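Local coordinates for protein beta-glycosidase (Bacteroides caccae, PDB 6T2R) that probably cleaves internal glycosidic bonds of mucin O-glycans as a family 16 glycoside hydrolase with endo-beta-galactosidase character, at residues Y190-H202 / Y211-N225. Residues are numbered along the deposited sequence; the frame is centred on the assembly and turned at random.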
loop_
_atom_site.group_PDB
_atom_site.type_symbol
_atom_site.label_atom_id
_atom_site.label_comp_id
_atom_site.label_asym_id
_atom_site.label_seq_id
_atom_site.Cartn_x
_atom_site.Cartn_y
_atom_site.Cartn_z
ATOM N N TYR A 190 4.072 8.816 -0.123
ATOM C CA TYR A 190 2.906 8.311 0.642
ATOM C C TYR A 190 3.405 7.664 1.925
ATOM O O TYR A 190 4.303 6.796 1.850
ATOM C CB TYR A 190 2.069 7.398 -0.260
ATOM C CG TYR A 190 1.694 8.069 -1.563
ATOM C CD1 TYR A 190 0.642 8.963 -1.618
ATOM C CD2 TYR A 190 2.445 7.883 -2.718
ATOM C CE1 TYR A 190 0.310 9.613 -2.791
ATOM C CE2 TYR A 190 2.132 8.522 -3.904
ATOM C CZ TYR A 190 1.049 9.380 -3.940
ATOM O OH TYR A 190 0.710 10.011 -5.104
ATOM N N GLY A 191 2.859 8.100 3.062
ATOM C CA GLY A 191 3.315 7.657 4.391
ATOM C C GLY A 191 2.185 7.442 5.398
ATOM O O GLY A 191 1.094 8.064 5.275
ATOM N N VAL A 192 2.407 6.517 6.326
ATOM C CA VAL A 192 1.568 6.303 7.527
ATOM C C VAL A 192 2.531 6.131 8.698
ATOM O O VAL A 192 3.608 5.500 8.473
ATOM C CB VAL A 192 0.613 5.108 7.360
ATOM C CG1 VAL A 192 1.349 3.748 7.321
ATOM C CG2 VAL A 192 -0.482 5.136 8.434
ATOM N N ASP A 193 2.176 6.693 9.847
ATOM C CA ASP A 193 2.878 6.495 11.138
ATOM C C ASP A 193 1.972 5.669 12.050
ATOM O O ASP A 193 0.739 6.041 12.192
ATOM C CB ASP A 193 3.212 7.835 11.796
ATOM C CG ASP A 193 4.119 8.747 10.976
ATOM O OD1 ASP A 193 4.751 8.251 9.984
ATOM O OD2 ASP A 193 4.192 9.955 11.330
ATOM N N PHE A 194 2.520 4.574 12.600
ATOM C CA PHE A 194 1.847 3.694 13.588
ATOM C C PHE A 194 2.243 4.123 14.999
ATOM O O PHE A 194 3.451 4.116 15.313
ATOM C CB PHE A 194 2.248 2.237 13.401
ATOM C CG PHE A 194 1.699 1.567 12.163
ATOM C CD1 PHE A 194 2.287 1.772 10.918
ATOM C CD2 PHE A 194 0.625 0.699 12.247
ATOM C CE1 PHE A 194 1.811 1.136 9.786
ATOM C CE2 PHE A 194 0.165 0.049 11.113
ATOM C CZ PHE A 194 0.749 0.274 9.887
ATOM N N TRP A 195 1.254 4.512 15.808
ATOM C CA TRP A 195 1.410 4.747 17.266
ATOM C C TRP A 195 0.407 3.882 18.021
ATOM O O TRP A 195 -0.603 3.446 17.448
ATOM C CB TRP A 195 1.235 6.226 17.613
ATOM C CG TRP A 195 2.083 7.168 16.804
ATOM C CD1 TRP A 195 1.654 8.052 15.855
ATOM C CD2 TRP A 195 3.511 7.340 16.889
ATOM N NE1 TRP A 195 2.701 8.784 15.372
ATOM C CE2 TRP A 195 3.856 8.367 15.986
ATOM C CE3 TRP A 195 4.505 6.781 17.680
ATOM C CZ2 TRP A 195 5.161 8.821 15.833
ATOM C CZ3 TRP A 195 5.800 7.225 17.522
ATOM C CH2 TRP A 195 6.120 8.229 16.613
ATOM N N PRO A 196 0.635 3.661 19.333
ATOM C CA PRO A 196 -0.280 2.872 20.156
ATOM C C PRO A 196 -1.729 3.365 20.107
ATOM O O PRO A 196 -2.613 2.533 20.149
ATOM C CB PRO A 196 0.290 2.997 21.577
ATOM C CG PRO A 196 1.791 3.190 21.315
ATOM C CD PRO A 196 1.808 4.105 20.104
ATOM N N ASP A 197 -1.942 4.677 19.983
ATOM C CA ASP A 197 -3.281 5.289 20.160
ATOM C C ASP A 197 -3.804 5.874 18.848
ATOM O O ASP A 197 -4.843 6.544 18.901
ATOM C CB ASP A 197 -3.216 6.411 21.178
ATOM C CG ASP A 197 -2.610 7.686 20.600
ATOM O OD1 ASP A 197 -1.581 7.616 19.913
ATOM O OD2 ASP A 197 -3.157 8.742 20.866
ATOM N N SER A 198 -3.106 5.715 17.725
ATOM C CA SER A 198 -3.466 6.444 16.482
ATOM C C SER A 198 -2.584 6.042 15.308
ATOM O O SER A 198 -1.397 5.689 15.514
ATOM C CB SER A 198 -3.381 7.924 16.676
ATOM O OG SER A 198 -2.039 8.266 17.023
ATOM N N LEU A 199 -3.146 6.176 14.108
ATOM C CA LEU A 199 -2.394 6.164 12.840
ATOM C C LEU A 199 -2.408 7.597 12.301
ATOM O O LEU A 199 -3.458 8.229 12.414
ATOM C CB LEU A 199 -3.027 5.197 11.837
ATOM C CG LEU A 199 -3.223 3.745 12.274
ATOM C CD1 LEU A 199 -3.696 2.905 11.076
ATOM C CD2 LEU A 199 -1.966 3.148 12.904
ATOM N N VAL A 200 -1.296 8.074 11.734
ATOM C CA VAL A 200 -1.213 9.418 11.084
ATOM C C VAL A 200 -0.731 9.235 9.643
ATOM O O VAL A 200 0.372 8.680 9.467
ATOM C CB VAL A 200 -0.271 10.373 11.828
ATOM C CG1 VAL A 200 -0.310 11.749 11.189
ATOM C CG2 VAL A 200 -0.566 10.438 13.333
ATOM N N PHE A 201 -1.547 9.691 8.681
ATOM C CA PHE A 201 -1.316 9.578 7.217
ATOM C C PHE A 201 -0.726 10.878 6.688
ATOM O O PHE A 201 -1.199 11.942 7.074
ATOM C CB PHE A 201 -2.622 9.248 6.506
ATOM C CG PHE A 201 -3.124 7.853 6.790
ATOM C CD1 PHE A 201 -2.712 6.761 6.028
ATOM C CD2 PHE A 201 -4.010 7.628 7.821
ATOM C CE1 PHE A 201 -3.178 5.477 6.299
ATOM C CE2 PHE A 201 -4.483 6.349 8.086
ATOM C CZ PHE A 201 -4.085 5.281 7.324
ATOM N N HIS A 202 0.285 10.763 5.839
ATOM C CA HIS A 202 1.009 11.898 5.234
ATOM C C HIS A 202 1.109 11.633 3.744
ATOM O O HIS A 202 1.215 10.463 3.352
ATOM C CB HIS A 202 2.415 12.080 5.839
ATOM C CG HIS A 202 2.416 12.424 7.287
ATOM N ND1 HIS A 202 2.604 11.470 8.269
ATOM C CD2 HIS A 202 2.209 13.605 7.924
ATOM C CE1 HIS A 202 2.556 12.063 9.454
ATOM N NE2 HIS A 202 2.292 13.383 9.267
ATOM N N TYR A 211 -6.251 8.599 12.264
ATOM C CA TYR A 211 -7.252 7.610 12.706
ATOM C C TYR A 211 -6.962 7.294 14.163
ATOM O O TYR A 211 -5.939 6.680 14.448
ATOM C CB TYR A 211 -7.286 6.336 11.867
ATOM C CG TYR A 211 -8.532 5.546 12.160
ATOM C CD1 TYR A 211 -9.754 5.972 11.663
ATOM C CD2 TYR A 211 -8.511 4.458 13.013
ATOM C CE1 TYR A 211 -10.919 5.277 11.949
ATOM C CE2 TYR A 211 -9.667 3.761 13.330
ATOM C CZ TYR A 211 -10.883 4.168 12.787
ATOM O OH TYR A 211 -12.054 3.504 13.060
ATOM N N PRO A 212 -7.840 7.734 15.091
ATOM C CA PRO A 212 -7.654 7.516 16.518
ATOM C C PRO A 212 -8.182 6.168 17.022
ATOM O O PRO A 212 -9.177 5.690 16.516
ATOM C CB PRO A 212 -8.448 8.675 17.132
ATOM C CG PRO A 212 -9.624 8.842 16.191
ATOM C CD PRO A 212 -9.062 8.533 14.811
ATOM N N ARG A 213 -7.490 5.622 18.036
ATOM C CA ARG A 213 -8.020 4.613 18.970
ATOM C C ARG A 213 -8.932 5.325 19.965
ATOM O O ARG A 213 -8.407 6.108 20.821
ATOM C CB ARG A 213 -6.902 3.873 19.704
ATOM C CG ARG A 213 -7.415 2.710 20.553
ATOM C CD ARG A 213 -6.402 2.110 21.509
ATOM N NE ARG A 213 -5.212 1.515 20.893
ATOM C CZ ARG A 213 -5.051 0.230 20.456
ATOM N NH1 ARG A 213 -6.033 -0.670 20.516
ATOM N NH2 ARG A 213 -3.880 -0.144 19.923
ATOM N N ILE A 214 -10.232 5.034 19.906
ATOM C CA ILE A 214 -11.243 5.696 20.770
ATOM C C ILE A 214 -11.715 4.722 21.861
ATOM O O ILE A 214 -11.639 3.506 21.699
ATOM C CB ILE A 214 -12.398 6.284 19.934
ATOM C CG1 ILE A 214 -13.208 5.219 19.188
ATOM C CG2 ILE A 214 -11.851 7.337 18.991
ATOM C CD1 ILE A 214 -14.618 5.643 18.806
ATOM N N GLU A 215 -12.140 5.251 22.987
ATOM C CA GLU A 215 -12.943 4.451 23.935
ATOM C C GLU A 215 -14.292 4.182 23.250
ATOM O O GLU A 215 -14.893 5.116 22.697
ATOM C CB GLU A 215 -13.044 5.184 25.262
ATOM C CG GLU A 215 -14.013 6.340 25.186
ATOM C CD GLU A 215 -13.768 7.363 26.272
ATOM O OE1 GLU A 215 -14.354 8.446 26.181
ATOM O OE2 GLU A 215 -12.977 7.056 27.202
ATOM N N THR A 216 -14.673 2.919 23.176
ATOM C CA THR A 216 -15.872 2.446 22.475
ATOM C C THR A 216 -16.351 1.180 23.170
ATOM O O THR A 216 -15.509 0.367 23.566
ATOM C CB THR A 216 -15.602 2.173 20.997
ATOM O OG1 THR A 216 -16.845 1.783 20.417
ATOM C CG2 THR A 216 -14.565 1.100 20.774
ATOM N N GLU A 217 -17.668 1.097 23.340
ATOM C CA GLU A 217 -18.450 -0.078 23.802
ATOM C C GLU A 217 -18.054 -1.303 22.949
ATOM O O GLU A 217 -18.011 -2.398 23.516
ATOM C CB GLU A 217 -19.944 0.306 23.803
ATOM C CG GLU A 217 -20.465 0.956 22.506
ATOM C CD GLU A 217 -20.273 2.454 22.229
ATOM O OE1 GLU A 217 -19.660 3.164 23.051
ATOM O OE2 GLU A 217 -20.710 2.917 21.152
ATOM N N GLN A 218 -17.708 -1.151 21.659
ATOM C CA GLN A 218 -17.472 -2.331 20.786
ATOM C C GLN A 218 -15.990 -2.651 20.690
ATOM O O GLN A 218 -15.178 -2.006 21.361
ATOM C CB GLN A 218 -18.054 -2.138 19.391
ATOM C CG GLN A 218 -19.571 -2.176 19.401
ATOM C CD GLN A 218 -20.038 -0.754 19.444
ATOM O OE1 GLN A 218 -19.264 0.165 19.188
ATOM N NE2 GLN A 218 -21.299 -0.569 19.765
ATOM N N GLU A 219 -15.686 -3.652 19.873
ATOM C CA GLU A 219 -14.340 -4.220 19.687
ATOM C C GLU A 219 -13.867 -4.034 18.243
ATOM O O GLU A 219 -14.692 -3.725 17.357
ATOM C CB GLU A 219 -14.403 -5.721 19.918
ATOM C CG GLU A 219 -15.448 -6.121 20.925
ATOM C CD GLU A 219 -15.478 -7.625 21.094
ATOM O OE1 GLU A 219 -14.786 -8.115 21.986
ATOM O OE2 GLU A 219 -16.160 -8.279 20.295
ATOM N N GLY A 220 -12.602 -4.353 18.017
ATOM C CA GLY A 220 -11.973 -4.299 16.689
ATOM C C GLY A 220 -11.795 -2.881 16.166
ATOM O O GLY A 220 -11.513 -2.739 14.971
ATOM N N GLN A 221 -11.900 -1.851 17.003
ATOM C CA GLN A 221 -11.838 -0.462 16.481
ATOM C C GLN A 221 -10.381 -0.099 16.148
ATOM O O GLN A 221 -10.208 0.805 15.330
ATOM C CB GLN A 221 -12.522 0.529 17.434
ATOM C CG GLN A 221 -12.645 1.911 16.827
ATOM C CD GLN A 221 -11.398 2.745 17.077
ATOM O OE1 GLN A 221 -10.679 2.526 18.057
ATOM N NE2 GLN A 221 -11.132 3.702 16.193
ATOM N N PHE A 222 -9.392 -0.708 16.795
ATOM C CA PHE A 222 -7.963 -0.368 16.571
ATOM C C PHE A 222 -7.083 -1.608 16.650
ATOM O O PHE A 222 -6.342 -1.787 17.598
ATOM C CB PHE A 222 -7.446 0.706 17.509
ATOM C CG PHE A 222 -6.299 1.519 16.947
ATOM C CD1 PHE A 222 -6.534 2.645 16.146
ATOM C CD2 PHE A 222 -4.995 1.172 17.203
ATOM C CE1 PHE A 222 -5.498 3.433 15.674
ATOM C CE2 PHE A 222 -3.956 1.956 16.710
ATOM C CZ PHE A 222 -4.201 3.073 15.945
ATOM N N PRO A 223 -7.101 -2.465 15.605
ATOM C CA PRO A 223 -6.320 -3.701 15.579
ATOM C C PRO A 223 -4.903 -3.548 14.984
ATOM O O PRO A 223 -4.162 -4.537 14.862
ATOM C CB PRO A 223 -7.208 -4.545 14.648
ATOM C CG PRO A 223 -7.709 -3.569 13.599
ATOM C CD PRO A 223 -7.915 -2.295 14.390
ATOM N N PHE A 224 -4.515 -2.314 14.659
ATOM C CA PHE A 224 -3.392 -2.043 13.726
ATOM C C PHE A 224 -2.003 -2.261 14.380
ATOM O O PHE A 224 -1.052 -2.442 13.611
ATOM C CB PHE A 224 -3.544 -0.642 13.145
ATOM C CG PHE A 224 -4.925 -0.342 12.604
ATOM C CD1 PHE A 224 -5.372 -0.940 11.436
ATOM C CD2 PHE A 224 -5.771 0.555 13.257
ATOM C CE1 PHE A 224 -6.625 -0.650 10.915
ATOM C CE2 PHE A 224 -7.036 0.829 12.750
ATOM C CZ PHE A 224 -7.463 0.215 11.587
ATOM N N ASN A 225 -1.837 -2.252 15.704
ATOM C CA ASN A 225 -0.470 -2.271 16.299
ATOM C C ASN A 225 -0.019 -3.715 16.374
ATOM O O ASN A 225 0.160 -4.188 17.459
ATOM C CB ASN A 225 -0.338 -1.542 17.636
ATOM C CG ASN A 225 -0.386 -0.042 17.438
ATOM O OD1 ASN A 225 -1.069 0.646 18.203
ATOM N ND2 ASN A 225 0.268 0.466 16.387
#
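Phe194, near the end of its strand, sends the CE2 corner of its ring to the backbone of Phe224, 3.7 Å from that residue's O, with CB of Phe224 a little farther off. Beyond it the chain reverses through a type I turn, Trp195 to Ser198, and the ring of Phe222 lies against this bend, meeting O of Trp195 at its edge. Pro196 offers its carbonyl oxygen to Arg213, which grips it side-on: NE (2.9 Å) and NH2 (3.0 Å) both donate to Pro196 O, and the oxygen lies in the guanidinium plane. The arginine gets there with CG anti to its own backbone N (chi1 -173°) and a bend at chi3 of -62°; one guanidinium face lies against CD2 of Phe222, which is offset toward the rim. Next, Asp197 O accepts the backbone N-H of Arg213. CZ of Phe222 reaches in to 3.4 Å from N of Ser198. Ser198 and Pro212 then form a non-hydrogen-bonded antiparallel pair, and Leu199 and Tyr211 the hydrogen-bonded pair that follows, N of Leu199 to O of Tyr211 at 2.9 Å and N of Tyr211 to O of Leu199 at 2.8 Å. These pairs belong to the hairpin of strands 198-203 and 206-212, at one margin of the antiparallel beta-sandwich, the jelly roll of family 16 glycoside hydrolases; the loop after the hairpin folds back over the turn. The side chain of Leu199 divides its methyls between two phenylalanines: CD2 touches CZ of Phe222 at 3.8 Å, whereas CD1 makes a CH-pi contact over one face of the Phe224 ring, 4.0 Å from its centroid. Pro223 CD sits over the opposite face, and Val144 of strand 143-145 and Val160 of strand 155-161 touch both Leu199 and Phe224.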